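PDB 6D1P: glycosyl hydrolases family 2, sugar binding domain protein, which is a gut-bacterial beta-glucuronidase of glycosyl hydrolase family 2, probably hydrolysing O-glycosidic bonds to release glucuronic acid from its conjugates. Local coordinates for residues P631-W634 with P640-I643. Residues are numbered along the deposited sequence; the frame is centred on the assembly and turned at random.
Sequences PVRW and PKEI
R633 reaches from strand 632-634 to the backbone of E642 on strand 641-647, joining the two facing sheets of a beta-sandwich in the region of the DUF4982 family, which belongs to the E-set clan. The strand segments approach to 9.3 Å between axes, too far for backbone pairing, and run at 134° to each other, so side chains fill the space between them. The tight part is the arginine end: NH2 of R633 donates to the carbonyl O of E642 at 2.6 Å, with an N-H...O angle of 147°, while NH1 lies 4.0 Å from CG1 of I643, which meets the guanidinium at its edge. Bends at chi2 (-86°) and chi3 carry the group to this carbonyl. E524, through a salt bridge to NE, and Q706, bonded to NH1, also bind the buried guanidinium, and W630 adds a cation-pi contact. Replacing R633 by an alanine is likely to leave the E642 carbonyl without its guanidinium donor, cost E524 its salt bridge and open a gap between the sheets. The buried K641 chain, bent at chi2, brings CE to 3.0 Å from the backbone O of W634. Looser are the partly exposed W634 and E642, whose side chains touch little across the contact: CB of W634 is directed away from strand 641-647 and its ring meets W713 edge-to-face, whereas OE1 of E642 forms a salt bridge with NH2 of R555.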
loop_
_atom_site.group_PDB
_atom_site.type_symbol
_atom_site.label_atom_id
_atom_site.label_comp_id
_atom_site.label_asym_id
_atom_site.label_seq_id
_atom_site.Cartn_x
_atom_site.Cartn_y
_atom_site.Cartn_z
ATOM N N PRO A 631 33.901 11.808 16.563
ATOM C CA PRO A 631 33.973 12.207 17.977
ATOM C C PRO A 631 35.057 11.487 18.767
ATOM O O PRO A 631 35.582 12.031 19.749
ATOM C CB PRO A 631 32.578 11.852 18.518
ATOM C CG PRO A 631 31.861 11.053 17.376
ATOM C CD PRO A 631 32.873 10.772 16.328
ATOM N N VAL A 632 35.393 10.261 18.370
ATOM C CA VAL A 632 36.333 9.434 19.116
ATOM C C VAL A 632 37.381 8.877 18.154
ATOM O O VAL A 632 37.074 8.002 17.329
ATOM C CB VAL A 632 35.631 8.295 19.865
ATOM C CG1 VAL A 632 36.660 7.424 20.559
ATOM C CG2 VAL A 632 34.652 8.859 20.876
ATOM N N ARG A 633 38.617 9.360 18.280
ATOM C CA ARG A 633 39.805 8.792 17.648
ATOM C C ARG A 633 40.375 7.659 18.507
ATOM O O ARG A 633 40.036 7.503 19.686
ATOM C CB ARG A 633 40.873 9.863 17.459
ATOM C CG ARG A 633 40.383 11.158 16.858
ATOM C CD ARG A 633 40.380 11.083 15.355
ATOM N NE ARG A 633 41.666 10.648 14.788
ATOM C CZ ARG A 633 42.592 11.478 14.317
ATOM N NH1 ARG A 633 42.368 12.786 14.373
ATOM N NH2 ARG A 633 43.727 11.005 13.776
ATOM N N TRP A 634 41.262 6.862 17.917
ATOM C CA TRP A 634 41.872 5.783 18.683
ATOM C C TRP A 634 43.235 5.411 18.118
ATOM O O TRP A 634 43.587 5.757 16.985
ATOM C CB TRP A 634 40.984 4.549 18.733
ATOM C CG TRP A 634 40.792 3.890 17.411
ATOM C CD1 TRP A 634 41.520 2.855 16.895
ATOM C CD2 TRP A 634 39.797 4.214 16.431
ATOM N NE1 TRP A 634 41.038 2.510 15.651
ATOM C CE2 TRP A 634 39.977 3.324 15.345
ATOM C CE3 TRP A 634 38.764 5.163 16.373
ATOM C CZ2 TRP A 634 39.169 3.359 14.201
ATOM C CZ3 TRP A 634 37.951 5.194 15.238
ATOM C CH2 TRP A 634 38.166 4.297 14.164
ATOM N N PRO A 640 51.672 9.141 17.625
ATOM C CA PRO A 640 51.284 10.345 16.876
ATOM C C PRO A 640 50.170 10.035 15.885
ATOM O O PRO A 640 50.192 9.012 15.194
ATOM C CB PRO A 640 52.577 10.754 16.162
ATOM C CG PRO A 640 53.309 9.461 15.988
ATOM C CD PRO A 640 52.990 8.627 17.204
ATOM N N LYS A 641 49.190 10.935 15.824
ATOM C CA LYS A 641 47.966 10.717 15.067
ATOM C C LYS A 641 47.832 11.764 13.978
ATOM O O LYS A 641 48.099 12.947 14.208
ATOM C CB LYS A 641 46.721 10.753 15.973
ATOM C CG LYS A 641 46.487 9.451 16.698
ATOM C CD LYS A 641 46.389 8.295 15.694
ATOM C CE LYS A 641 46.262 6.964 16.415
ATOM N NZ LYS A 641 46.273 5.774 15.526
ATOM N N GLU A 642 47.392 11.313 12.805
ATOM C CA GLU A 642 47.272 12.170 11.638
ATOM C C GLU A 642 46.022 13.040 11.708
ATOM O O GLU A 642 44.950 12.591 12.137
ATOM C CB GLU A 642 47.245 11.309 10.376
ATOM C CG GLU A 642 46.941 12.038 9.085
ATOM C CD GLU A 642 46.268 11.113 8.082
ATOM O OE1 GLU A 642 45.058 10.794 8.277
ATOM O OE2 GLU A 642 46.959 10.677 7.130
ATOM N N ILE A 643 46.177 14.299 11.288
ATOM C CA ILE A 643 45.093 15.265 11.151
ATOM C C ILE A 643 45.205 15.874 9.760
ATOM O O ILE A 643 46.265 16.391 9.391
ATOM C CB ILE A 643 45.155 16.369 12.231
ATOM C CG1 ILE A 643 44.834 15.827 13.612
ATOM C CG2 ILE A 643 44.209 17.522 11.919
ATOM C CD1 ILE A 643 46.035 15.304 14.357
#